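Local coordinates for 1-carboxybiuret hydrolase subunit AtzE (Pseudomonas sp., PDB 6C62), which hydrolyses 1-carboxybiuret to urea-1,3-dicarboxylate and ammonia, an amidase-family step in the bacterial degradation of atrazine, at residues P201-H204 / S205-L209; T129-T132 / H133-P136; A341-L344 / R345-F349; V352-D355 / K356-L360; A376-I379 / G380-W383. One frame throughout, in Å; residues are numbered along the deposited sequence.

Interaction 1. Residues P201-H204 / S205-L209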
loop_
_atom_site.group_PDB
_atom_site.type_symbol
_atom_site.label_atom_id
_atom_site.label_comp_id
_atom_site.label_asym_id
_atom_site.label_seq_id
_atom_site.Cartn_x
_atom_site.Cartn_y
_atom_site.Cartn_z
ATOM N N PRO A 201 6.933 3.232 15.637
ATOM C CA PRO A 201 7.150 3.528 14.227
ATOM C C PRO A 201 7.213 5.011 13.846
ATOM O O PRO A 201 6.944 5.926 14.670
ATOM C CB PRO A 201 5.947 2.890 13.559
ATOM C CG PRO A 201 4.878 3.059 14.540
ATOM C CD PRO A 201 5.521 2.971 15.905
ATOM N N PHE A 202 7.685 5.234 12.638
ATOM C CA PHE A 202 7.799 6.597 12.086
ATOM C C PHE A 202 7.067 6.568 10.752
ATOM O O PHE A 202 6.006 7.190 10.617
ATOM C CB PHE A 202 9.286 6.986 12.023
ATOM C CG PHE A 202 9.597 8.273 11.302
ATOM C CD1 PHE A 202 8.722 9.400 11.394
ATOM C CD2 PHE A 202 10.770 8.384 10.570
ATOM C CE1 PHE A 202 9.011 10.582 10.739
ATOM C CE2 PHE A 202 11.087 9.603 9.891
ATOM C CZ PHE A 202 10.201 10.689 9.991
ATOM N N VAL A 203 7.602 5.849 9.786
ATOM C CA VAL A 203 7.003 5.721 8.423
ATOM C C VAL A 203 6.835 4.231 8.166
ATOM O O VAL A 203 7.792 3.516 7.893
ATOM C CB VAL A 203 7.913 6.361 7.367
ATOM C CG1 VAL A 203 7.312 6.298 5.955
ATOM C CG2 VAL A 203 8.293 7.774 7.760
ATOM N N HIS A 204 5.616 3.745 8.244
ATOM C CA HIS A 204 5.353 2.325 8.029
ATOM C C HIS A 204 5.908 1.831 6.666
ATOM O O HIS A 204 6.433 0.715 6.548
ATOM C CB HIS A 204 3.823 2.078 8.076
ATOM C CG HIS A 204 3.191 2.343 9.395
ATOM N ND1 HIS A 204 1.946 2.946 9.521
ATOM C CD2 HIS A 204 3.593 2.002 10.648
ATOM C CE1 HIS A 204 1.636 2.972 10.818
ATOM N NE2 HIS A 204 2.626 2.420 11.517
ATOM N N SER A 205 5.795 2.672 5.648
ATOM C CA SER A 205 6.240 2.301 4.300
ATOM C C SER A 205 7.782 2.271 4.110
ATOM O O SER A 205 8.272 1.817 3.053
ATOM C CB SER A 205 5.661 3.292 3.258
ATOM O OG SER A 205 4.258 3.166 3.025
ATOM N N ILE A 206 8.563 2.826 5.054
ATOM C CA ILE A 206 10.012 2.956 4.830
ATOM C C ILE A 206 10.920 2.597 5.993
ATOM O O ILE A 206 12.117 2.389 5.785
ATOM C CB ILE A 206 10.370 4.392 4.301
ATOM C CG1 ILE A 206 9.391 4.917 3.222
ATOM C CG2 ILE A 206 11.752 4.408 3.686
ATOM C CD1 ILE A 206 9.670 6.355 2.822
ATOM N N ASP A 207 10.424 2.477 7.226
ATOM C CA ASP A 207 11.312 2.204 8.380
ATOM C C ASP A 207 12.064 0.907 8.256
ATOM O O ASP A 207 11.453 -0.122 7.956
ATOM C CB ASP A 207 10.562 2.101 9.732
ATOM C CG ASP A 207 9.878 3.382 10.175
ATOM O OD1 ASP A 207 10.248 4.471 9.736
ATOM O OD2 ASP A 207 8.910 3.222 11.025
ATOM N N HIS A 208 13.363 0.940 8.549
ATOM C CA HIS A 208 14.222 -0.238 8.664
ATOM C C HIS A 208 14.883 -0.229 10.064
ATOM O O HIS A 208 15.130 0.838 10.631
ATOM C CB HIS A 208 15.425 -0.155 7.722
ATOM C CG HIS A 208 15.134 -0.035 6.266
ATOM N ND1 HIS A 208 14.683 1.125 5.668
ATOM C CD2 HIS A 208 15.461 -0.875 5.257
ATOM C CE1 HIS A 208 14.651 0.949 4.350
ATOM N NE2 HIS A 208 15.129 -0.256 4.075
ATOM N N LEU A 209 15.228 -1.399 10.602
ATOM C CA LEU A 209 15.958 -1.506 11.863
ATOM C C LEU A 209 17.234 -2.254 11.613
ATOM O O LEU A 209 17.305 -3.111 10.729
ATOM C CB LEU A 209 15.169 -2.268 12.897
ATOM C CG LEU A 209 13.764 -1.691 13.230
ATOM C CD1 LEU A 209 13.118 -2.647 14.195
ATOM C CD2 LEU A 209 13.924 -0.284 13.834
#

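Interaction 2. Residues T129-T132 / H133-P136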
loop_
_atom_site.group_PDB
_atom_site.type_symbol
_atom_site.label_atom_id
_atom_site.label_comp_id
_atom_site.label_asym_id
_atom_site.label_seq_id
_atom_site.Cartn_x
_atom_site.Cartn_y
_atom_site.Cartn_z
ATOM N N THR A 129 20.182 14.430 16.133
ATOM C CA THR A 129 19.995 14.113 17.558
ATOM C C THR A 129 20.268 15.333 18.448
ATOM O O THR A 129 21.069 15.288 19.382
ATOM C CB THR A 129 20.816 12.876 18.018
ATOM O OG1 THR A 129 20.705 11.860 17.034
ATOM C CG2 THR A 129 20.259 12.324 19.372
ATOM N N GLU A 130 19.663 16.437 18.058
ATOM C CA GLU A 130 19.606 17.642 18.851
ATOM C C GLU A 130 18.223 17.699 19.484
ATOM O O GLU A 130 17.310 18.371 18.987
ATOM C CB GLU A 130 19.905 18.853 17.954
ATOM C CG GLU A 130 21.380 18.853 17.485
ATOM C CD GLU A 130 21.673 19.962 16.462
ATOM O OE1 GLU A 130 21.261 19.855 15.240
ATOM O OE2 GLU A 130 22.340 20.932 16.903
ATOM N N ASN A 131 18.058 16.957 20.548
ATOM C CA ASN A 131 16.767 16.745 21.159
ATOM C C ASN A 131 16.533 17.853 22.200
ATOM O O ASN A 131 17.309 17.985 23.216
ATOM C CB ASN A 131 16.743 15.344 21.787
ATOM C CG ASN A 131 15.335 14.954 22.287
ATOM O OD1 ASN A 131 14.713 15.685 23.124
ATOM N ND2 ASN A 131 14.804 13.841 21.776
ATOM N N THR A 132 15.484 18.639 22.017
ATOM C CA THR A 132 15.182 19.732 22.963
ATOM C C THR A 132 14.827 19.220 24.395
ATOM O O THR A 132 15.186 19.846 25.368
ATOM C CB THR A 132 14.054 20.649 22.414
ATOM O OG1 THR A 132 14.462 21.193 21.176
ATOM C CG2 THR A 132 13.671 21.821 23.355
ATOM N N HIS A 133 14.171 18.084 24.533
ATOM C CA HIS A 133 13.686 17.631 25.809
ATOM C C HIS A 133 14.846 16.972 26.586
ATOM O O HIS A 133 15.007 17.237 27.780
ATOM C CB HIS A 133 12.579 16.608 25.682
ATOM C CG HIS A 133 11.540 16.907 24.647
ATOM N ND1 HIS A 133 10.806 18.062 24.640
ATOM C CD2 HIS A 133 11.092 16.167 23.599
ATOM C CE1 HIS A 133 9.960 18.044 23.631
ATOM N NE2 HIS A 133 10.110 16.891 22.979
ATOM N N TYR A 134 15.627 16.111 25.917
ATOM C CA TYR A 134 16.642 15.307 26.548
ATOM C C TYR A 134 18.071 15.838 26.404
ATOM O O TYR A 134 18.987 15.265 26.971
ATOM C CB TYR A 134 16.550 13.840 26.033
ATOM C CG TYR A 134 15.248 13.256 26.401
ATOM C CD1 TYR A 134 14.970 12.918 27.699
ATOM C CD2 TYR A 134 14.232 13.150 25.476
ATOM C CE1 TYR A 134 13.710 12.383 28.044
ATOM C CE2 TYR A 134 13.012 12.672 25.815
ATOM C CZ TYR A 134 12.743 12.307 27.108
ATOM O OH TYR A 134 11.488 11.867 27.433
ATOM N N GLY A 135 18.245 16.879 25.612
ATOM C CA GLY A 135 19.529 17.422 25.282
ATOM C C GLY A 135 20.179 16.736 24.083
ATOM O O GLY A 135 19.797 15.596 23.715
ATOM N N PRO A 136 21.144 17.432 23.438
ATOM C CA PRO A 136 21.817 16.818 22.299
ATOM C C PRO A 136 22.697 15.679 22.719
ATOM O O PRO A 136 23.250 15.689 23.866
ATOM C CB PRO A 136 22.705 17.945 21.747
ATOM C CG PRO A 136 23.030 18.743 22.959
ATOM C CD PRO A 136 21.770 18.735 23.801
#

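Interaction 3. Residues A341-L344 / R345-F349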
loop_
_atom_site.group_PDB
_atom_site.type_symbol
_atom_site.label_atom_id
_atom_site.label_comp_id
_atom_site.label_asym_id
_atom_site.label_seq_id
_atom_site.Cartn_x
_atom_site.Cartn_y
_atom_site.Cartn_z
ATOM N N ALA A 341 -2.748 14.083 -3.572
ATOM C CA ALA A 341 -2.148 13.776 -4.884
ATOM C C ALA A 341 -0.630 13.529 -4.838
ATOM O O ALA A 341 -0.103 12.674 -5.616
ATOM C CB ALA A 341 -2.440 14.895 -5.847
ATOM N N TRP A 342 0.067 14.248 -3.940
ATOM C CA TRP A 342 1.547 14.125 -3.886
ATOM C C TRP A 342 1.879 12.744 -3.345
ATOM O O TRP A 342 2.777 12.052 -3.870
ATOM C CB TRP A 342 2.164 15.135 -2.950
ATOM C CG TRP A 342 2.000 16.552 -3.360
ATOM C CD1 TRP A 342 1.451 17.019 -4.504
ATOM C CD2 TRP A 342 2.460 17.701 -2.622
ATOM N NE1 TRP A 342 1.506 18.413 -4.506
ATOM C CE2 TRP A 342 2.106 18.842 -3.357
ATOM C CE3 TRP A 342 3.158 17.865 -1.412
ATOM C CZ2 TRP A 342 2.438 20.142 -2.932
ATOM C CZ3 TRP A 342 3.420 19.170 -0.964
ATOM C CH2 TRP A 342 3.103 20.278 -1.752
ATOM N N TYR A 343 1.128 12.345 -2.290
ATOM C CA TYR A 343 1.358 10.998 -1.684
ATOM C C TYR A 343 1.124 9.888 -2.714
ATOM O O TYR A 343 1.912 8.941 -2.857
ATOM C CB TYR A 343 0.474 10.835 -0.455
ATOM C CG TYR A 343 0.667 9.505 0.230
ATOM C CD1 TYR A 343 1.723 9.326 1.133
ATOM C CD2 TYR A 343 -0.119 8.376 -0.106
ATOM C CE1 TYR A 343 1.986 8.085 1.696
ATOM C CE2 TYR A 343 0.116 7.156 0.501
ATOM C CZ TYR A 343 1.156 7.015 1.413
ATOM O OH TYR A 343 1.401 5.804 2.034
ATOM N N LEU A 344 -0.023 9.934 -3.385
ATOM C CA LEU A 344 -0.369 8.868 -4.361
ATOM C C LEU A 344 0.634 8.809 -5.526
ATOM O O LEU A 344 1.046 7.725 -5.947
ATOM C CB LEU A 344 -1.801 9.056 -4.894
ATOM C CG LEU A 344 -2.808 8.756 -3.775
ATOM C CD1 LEU A 344 -4.191 9.224 -4.116
ATOM C CD2 LEU A 344 -2.796 7.286 -3.335
ATOM N N ARG A 345 1.023 9.977 -6.007
ATOM C CA ARG A 345 2.025 10.011 -7.046
ATOM C C ARG A 345 3.360 9.411 -6.632
ATOM O O ARG A 345 3.979 8.644 -7.397
ATOM C CB ARG A 345 2.217 11.429 -7.576
ATOM C CG ARG A 345 3.092 11.348 -8.816
ATOM C CD ARG A 345 3.204 12.653 -9.551
ATOM N NE ARG A 345 2.233 12.614 -10.602
ATOM C CZ ARG A 345 2.398 12.244 -11.867
ATOM N NH1 ARG A 345 3.554 12.051 -12.461
ATOM N NH2 ARG A 345 1.309 12.222 -12.583
ATOM N N ALA A 346 3.794 9.695 -5.395
ATOM C CA ALA A 346 4.978 9.076 -4.842
ATOM C C ALA A 346 4.904 7.583 -4.704
ATOM O O ALA A 346 5.878 6.864 -5.012
ATOM C CB ALA A 346 5.342 9.749 -3.507
ATOM N N GLN A 347 3.756 7.080 -4.258
ATOM C CA GLN A 347 3.542 5.627 -4.197
ATOM C C GLN A 347 3.510 4.941 -5.613
ATOM O O GLN A 347 3.960 3.807 -5.768
ATOM C CB GLN A 347 2.282 5.304 -3.421
ATOM C CG GLN A 347 2.358 5.532 -1.902
ATOM C CD GLN A 347 3.270 4.543 -1.181
ATOM O OE1 GLN A 347 3.888 3.688 -1.817
ATOM N NE2 GLN A 347 3.391 4.694 0.189
ATOM N N ARG A 348 3.015 5.652 -6.608
ATOM C CA ARG A 348 2.981 5.117 -7.982
ATOM C C ARG A 348 4.372 5.177 -8.593
ATOM O O ARG A 348 4.818 4.226 -9.243
ATOM C CB ARG A 348 1.955 5.866 -8.830
ATOM C CG ARG A 348 0.553 5.571 -8.425
ATOM C CD ARG A 348 -0.543 6.421 -9.021
ATOM N NE ARG A 348 -0.625 6.216 -10.458
ATOM C CZ ARG A 348 -0.999 7.141 -11.345
ATOM N NH1 ARG A 348 -1.429 8.322 -10.997
ATOM N NH2 ARG A 348 -1.023 6.839 -12.620
ATOM N N PHE A 349 5.085 6.275 -8.339
ATOM C CA PHE A 349 6.478 6.390 -8.732
ATOM C C PHE A 349 7.315 5.297 -8.098
ATOM O O PHE A 349 8.232 4.769 -8.715
ATOM C CB PHE A 349 7.037 7.775 -8.426
ATOM C CG PHE A 349 8.530 7.862 -8.562
ATOM C CD1 PHE A 349 9.097 7.910 -9.820
ATOM C CD2 PHE A 349 9.339 7.829 -7.476
ATOM C CE1 PHE A 349 10.484 7.919 -10.010
ATOM C CE2 PHE A 349 10.736 7.853 -7.642
ATOM C CZ PHE A 349 11.295 7.926 -8.917
#

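Interaction 4. Residues V352-D355 / K356-L360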
loop_
_atom_site.group_PDB
_atom_site.type_symbol
_atom_site.label_atom_id
_atom_site.label_comp_id
_atom_site.label_asym_id
_atom_site.label_seq_id
_atom_site.Cartn_x
_atom_site.Cartn_y
_atom_site.Cartn_z
ATOM N N VAL A 352 7.755 2.197 -10.196
ATOM C CA VAL A 352 8.669 2.448 -11.335
ATOM C C VAL A 352 10.103 2.434 -10.823
ATOM O O VAL A 352 10.977 1.822 -11.396
ATOM C CB VAL A 352 8.341 3.812 -11.994
ATOM C CG1 VAL A 352 9.398 4.176 -13.022
ATOM C CG2 VAL A 352 7.000 3.736 -12.705
ATOM N N TYR A 353 10.342 3.100 -9.703
ATOM C CA TYR A 353 11.656 3.185 -9.068
ATOM C C TYR A 353 12.165 1.832 -8.684
ATOM O O TYR A 353 13.341 1.541 -8.952
ATOM C CB TYR A 353 11.576 4.119 -7.875
ATOM C CG TYR A 353 12.843 4.556 -7.237
ATOM C CD1 TYR A 353 13.666 5.447 -7.872
ATOM C CD2 TYR A 353 13.175 4.152 -5.945
ATOM C CE1 TYR A 353 14.827 5.912 -7.305
ATOM C CE2 TYR A 353 14.331 4.606 -5.351
ATOM C CZ TYR A 353 15.163 5.512 -6.056
ATOM O OH TYR A 353 16.268 6.008 -5.463
ATOM N N ARG A 354 11.334 1.018 -8.013
ATOM C CA ARG A 354 11.700 -0.360 -7.632
ATOM C C ARG A 354 12.142 -1.140 -8.886
ATOM O O ARG A 354 13.221 -1.749 -8.882
ATOM C CB ARG A 354 10.525 -1.093 -6.968
ATOM C CG ARG A 354 10.769 -2.548 -6.627
ATOM C CD ARG A 354 9.616 -3.127 -5.798
ATOM N NE ARG A 354 8.354 -3.067 -6.487
ATOM C CZ ARG A 354 7.171 -2.997 -5.881
ATOM N NH1 ARG A 354 7.073 -3.083 -4.566
ATOM N NH2 ARG A 354 6.041 -2.896 -6.598
ATOM N N ASP A 355 11.347 -1.057 -9.944
ATOM C CA ASP A 355 11.700 -1.740 -11.199
ATOM C C ASP A 355 13.082 -1.269 -11.721
ATOM O O ASP A 355 13.889 -2.111 -12.117
ATOM C CB ASP A 355 10.625 -1.576 -12.283
ATOM C CG ASP A 355 9.324 -2.343 -11.985
ATOM O OD1 ASP A 355 9.329 -3.315 -11.165
ATOM O OD2 ASP A 355 8.249 -1.985 -12.600
ATOM N N LYS A 356 13.340 0.041 -11.700
ATOM C CA LYS A 356 14.599 0.582 -12.249
ATOM C C LYS A 356 15.805 0.236 -11.388
ATOM O O LYS A 356 16.888 -0.050 -11.878
ATOM C CB LYS A 356 14.520 2.094 -12.418
ATOM C CG LYS A 356 13.526 2.565 -13.495
ATOM C CD LYS A 356 13.580 4.064 -13.605
ATOM C CE LYS A 356 12.762 4.540 -14.769
ATOM N NZ LYS A 356 13.155 5.955 -15.021
ATOM N N VAL A 357 15.640 0.284 -10.063
ATOM C CA VAL A 357 16.704 -0.103 -9.169
ATOM C C VAL A 357 17.032 -1.608 -9.269
ATOM O O VAL A 357 18.225 -1.985 -9.329
ATOM C CB VAL A 357 16.441 0.372 -7.706
ATOM C CG1 VAL A 357 17.477 -0.186 -6.754
ATOM C CG2 VAL A 357 16.469 1.897 -7.659
ATOM N N ASN A 358 16.029 -2.470 -9.235
ATOM C CA ASN A 358 16.270 -3.918 -9.435
ATOM C C ASN A 358 16.942 -4.213 -10.798
ATOM O O ASN A 358 17.794 -5.098 -10.887
ATOM C CB ASN A 358 14.973 -4.735 -9.254
ATOM C CG ASN A 358 14.553 -4.821 -7.777
ATOM O OD1 ASN A 358 15.391 -4.955 -6.892
ATOM N ND2 ASN A 358 13.256 -4.803 -7.520
ATOM N N ALA A 359 16.587 -3.459 -11.821
ATOM C CA ALA A 359 17.209 -3.604 -13.135
ATOM C C ALA A 359 18.671 -3.164 -13.134
ATOM O O ALA A 359 19.524 -3.848 -13.714
ATOM C CB ALA A 359 16.415 -2.884 -14.238
ATOM N N LEU A 360 18.977 -2.063 -12.456
ATOM C CA LEU A 360 20.342 -1.574 -12.281
ATOM C C LEU A 360 21.212 -2.658 -11.651
ATOM O O LEU A 360 22.339 -2.881 -12.107
ATOM C CB LEU A 360 20.400 -0.371 -11.329
ATOM C CG LEU A 360 21.833 0.164 -11.099
ATOM C CD1 LEU A 360 22.411 0.665 -12.379
ATOM C CD2 LEU A 360 21.788 1.318 -10.136
HETATM O O HOH W 1 11.011 -4.927 -9.637
#

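Interaction 5. Residues A376-I379 / G380-W383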
loop_
_atom_site.group_PDB
_atom_site.type_symbol
_atom_site.label_atom_id
_atom_site.label_comp_id
_atom_site.label_asym_id
_atom_site.label_seq_id
_atom_site.Cartn_x
_atom_site.Cartn_y
_atom_site.Cartn_z
ATOM N N ALA A 376 30.752 15.798 10.627
ATOM C CA ALA A 376 29.856 16.357 11.595
ATOM C C ALA A 376 29.971 17.887 11.745
ATOM O O ALA A 376 31.047 18.378 12.038
ATOM C CB ALA A 376 30.049 15.691 12.936
ATOM N N PRO A 377 28.864 18.629 11.517
ATOM C CA PRO A 377 28.887 20.045 11.791
ATOM C C PRO A 377 28.736 20.350 13.287
ATOM O O PRO A 377 28.456 19.412 14.106
ATOM C CB PRO A 377 27.715 20.555 10.985
ATOM C CG PRO A 377 26.769 19.433 10.937
ATOM C CD PRO A 377 27.654 18.240 10.762
ATOM N N ALA A 378 28.956 21.613 13.647
ATOM C CA ALA A 378 28.783 22.064 15.039
ATOM C C ALA A 378 27.331 21.875 15.483
ATOM O O ALA A 378 26.411 22.054 14.726
ATOM C CB ALA A 378 29.164 23.572 15.173
ATOM N N ILE A 379 27.157 21.545 16.748
ATOM C CA ILE A 379 25.873 21.580 17.377
ATOM C C ILE A 379 25.289 22.988 17.218
ATOM O O ILE A 379 25.988 23.933 17.404
ATOM C CB ILE A 379 25.995 21.208 18.858
ATOM C CG1 ILE A 379 26.174 19.687 18.972
ATOM C CG2 ILE A 379 24.780 21.702 19.681
ATOM C CD1 ILE A 379 26.778 19.233 20.278
ATOM N N GLY A 380 24.016 23.089 16.826
ATOM C CA GLY A 380 23.376 24.384 16.588
ATOM C C GLY A 380 23.471 24.961 15.190
ATOM O O GLY A 380 23.051 26.117 14.941
ATOM N N THR A 381 24.001 24.169 14.243
ATOM C CA THR A 381 24.195 24.623 12.848
ATOM C C THR A 381 22.845 24.636 12.172
ATOM O O THR A 381 22.109 23.637 12.220
ATOM C CB THR A 381 25.180 23.724 12.081
ATOM O OG1 THR A 381 26.450 23.785 12.714
ATOM C CG2 THR A 381 25.408 24.187 10.637
ATOM N N GLU A 382 22.493 25.774 11.560
ATOM C CA GLU A 382 21.278 25.890 10.800
ATOM C C GLU A 382 21.412 25.614 9.297
ATOM O O GLU A 382 20.467 25.109 8.681
ATOM C CB GLU A 382 20.665 27.267 11.016
ATOM C CG GLU A 382 20.093 27.415 12.434
ATOM C CD GLU A 382 18.728 26.706 12.574
ATOM O OE1 GLU A 382 17.894 26.783 11.641
ATOM O OE2 GLU A 382 18.506 26.037 13.599
ATOM N N TRP A 383 22.554 26.033 8.731
ATOM C CA TRP A 383 22.790 25.973 7.282
ATOM C C TRP A 383 24.149 25.370 7.017
ATOM O O TRP A 383 25.077 25.669 7.729
ATOM C CB TRP A 383 22.660 27.342 6.562
ATOM C CG TRP A 383 21.248 27.804 6.541
ATOM C CD1 TRP A 383 20.237 27.371 5.718
ATOM C CD2 TRP A 383 20.652 28.741 7.444
ATOM N NE1 TRP A 383 19.039 27.970 6.079
ATOM C CE2 TRP A 383 19.271 28.814 7.135
ATOM C CE3 TRP A 383 21.143 29.496 8.510
ATOM C CZ2 TRP A 383 18.375 29.666 7.851
ATOM C CZ3 TRP A 383 20.274 30.344 9.202
ATOM C CH2 TRP A 383 18.896 30.405 8.880
#

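Interaction 1. Residues P201-H204 / S205-L209
The carboxylate of Asp207 turns back on the loop before it and takes the backbone N-H groups of Phe202 and Val203, one on each oxygen. Phe202 N to Asp207 OD2 is 2.9 Å, on the syn lone pair, and nearly straight at 166°. Val203 N to Asp207 OD1 is 3.0 Å. This second donor also comes from the syn side but stands 32° out of the carboxylate plane. Asp207 has CG beside its own backbone N (chi1 -64°), which swings the acid over the two amides. OD1 has a further partner in the hydroxyl of Thr171, which probably fixes the rotation of the group.

Backbone bonds close the turn itself. Val203 O accepts from Ile206 N at 3.0 Å, as in a beta turn with His204 and Ser205 at the corners, and from Asp207 N at 2.9 Å. The first donor lies above the carbonyl plane, and the second comes in almost in line with the C=O bond.

Apolar contacts are fewer. Val203 CG1 lies alongside Ile206 CG1 at 3.7 Å, both side chains pointing the same way. Val203 CG2 sits over the centre of one face of the Phe202 ring.

The side chain of Phe202 lies about 6 Å from those of Ser150 and Ser174, which are probably the charge-relay and acyl-ester serines. The turn leads into strand 208-213 of the large mixed sheet. Helix 294-312 packs on Phe202, Val203, His204 and Ile206, and helix 340-360 touches Ser205 and Ile206.

Interaction 2. Residues T129-T132 / H133-P136
Asn131 turns its side chain back into the turn that it enters, and its amide oxygen grips two backbone N-H groups of 133-136. Asn131 CB lies 3.6 Å from Gly135 O. CG is anti to the backbone N (chi1 -172°), which brings the amide to the turn's N-H groups. Asn131 CG lies at the edge of the Tyr134 ring, in its plane, 3.8 Å from Tyr134 CD2. Asn131 OD1 accepts from His133 N at 2.8 Å, in the carbonyl plane but bent at the hydrogen. Asn131 OD1 also accepts from Tyr134 N at 3.0 Å, a straighter bond whose donor stands above that plane. Such bonding from an Asn to the N-H two residues on is an Asx turn. ND2 points elsewhere, to the carbonyls of Met120 and Gly87, so both ends of the amide are used. An alanine here is likely to leave the N-H groups of His133 and Tyr134 without their acceptor and the turn freer to flex. Gly135 N makes a weak bond to Asn131 O. The contact is the turn of the short beta hairpin of strands 130-131 and 135-139. Loop residues Leu85 and Asn119 touch Tyr134.

Interaction 3. Residues A341-L344 / R345-F349
This is an i to i+4 contact along one alpha helix, in which Tyr343 and Gln347 meet on successive turns near the start of helix 340-360. The helix faces other chains of the assembly here. Tyr343 holds its ring on the side of its carbonyl carbon (chi1 -179°), and the bend of Gln347 at chi2 (-69°) brings its amide to the phenol oxygen. Gln347 NE2 donates to Tyr343 OH at 2.9 Å. The N-H...O angle is 146°, and the hydroxyl lies somewhat out of the amide plane. Nearer the backbone, Gln347 CG makes an off-centre CH-pi contact, 4.1 Å from the centroid of the Tyr343 ring. Ring and amide planes are strongly inclined to each other.

The backbone bonds run in the usual helical series. Arg345 N binds Ala341 O at 2.9 Å, and Gln347 N binds Tyr343 O at 3.0 Å. Arg348 lays its CG against Leu344 O at 3.3 Å before its chain bends toward a chain of another protein, where NE bonds to backbone. Tyr343 and Leu344 pack on Leu344 and Tyr343 of the second subunit.

Tyr343 OH also hydrogen-bonds Glu308 of helix 294-312. The phenol oxygen thus joins an amide donor to a carboxylate. That pairing probably holds the Tyr343 ring and the Gln347 amide in place and would favour a neutral phenol beside the acid.

Interaction 4. Residues V352-D355 / K356-L360
Tyr353 has CG anti to the backbone N (chi1 -169°), and Val357 has CG2 beside its own backbone N. These torsions bring the methyl over the ring one helical turn on. Val357 CG2 stands 4.1 Å from the Tyr353 ring centroid, only 9° off the normal, a CH-pi contact over the face. Val352 and Lys356 run side by side, with Val352 CG1 at 3.8 Å from Lys356 CE. The lysine chain is extended, and its NZ forms a salt bridge with Asp293.

Arg354 and Asn358 also lie alongside each other, and their guanidinium and amide planes are almost parallel. A water bridges Asp355 and Asn358. It donates to Asp355 OD1 at 2.8 Å and accepts from Asn358 ND2 at 3.1 Å. Asn358 ND2 also hydrogen-bonds the backbone of a chain of another protein. The backbone bond Asn358 N to Arg354 O is 2.9 Å and nearly straight at 171°.

In these last turns of helix 340-360, Tyr353 and Val357 pack on Ala407 of helix 402-407, and Tyr353 OH hydrogen-bonds Pro403 O and Trp291 NE1. Beyond the two segments, Arg354 NH1 forms a salt bridge with an acidic side chain of a chain of another protein. Its positive charge is thus probably balanced across the subunit boundary.

Interaction 5. Residues A376-I379 / G380-W383
Thr381 closes a type II beta turn on Ala378, sending both its backbone N and its hydroxyl to the same carbonyl. Thr381 OG1 donates to Ala378 O at 2.7 Å, tilted from the carbonyl plane. Thr381 N reaches Ala378 O at 3.2 Å, a bent bond of 135° from above the plane. The two donors come from the same face. OG1 lies beside the backbone N of Thr381 (chi1 -62°), which turns the hydroxyl back into the turn. There Thr381 OG1 also touches Ala378 CB at 3.7 Å and Pro377 CB at 3.9 Å. A valine in its place would probably cost Ala378 O its shorter bond and leave only the longer, bent N-H bond to close the turn.

Ile379 and Gly380 occupy the two corner positions. Gly380 has a positive phi of 90°, where a CB would clash with Ile379 O.

Further out, the turn lies in the surface loop between strands 366-370 and 383-386. Backbone bonds tie Pro377 to Ile146 and Ile379 to Gly144. The side chains of Pro377 and Ile379 rest on Ile146. Cys393 of helix 393-396 touches Pro377 and Thr381. At the corner, the N-H of Gly380 donates to OE2 of Glu130.

The five contacts fall into two touching groups. Interactions 2 and 5 meet where Glu130 OE2 lies 2.7 Å from Gly380 N, a probable hydrogen bond that ties the hairpin to the 376-383 turn. Interactions 1 and 3 meet through the weak Ser205-Gln347 bond (OG to NE2 3.3 Å), so the buried loop rests on helix 340-360. Interaction 4 continues that helix, its centre about 16 Å from that of interaction 3. Between side chains, Phe202 comes within about 6 Å of Ser150 and Ser174, and Thr129 within about 5 Å of Ser150, yet the nearest atoms of interactions 1 and 2 are about 12 Å apart. Interactions 3, 4 and 5 lie away from the probable catalytic residues.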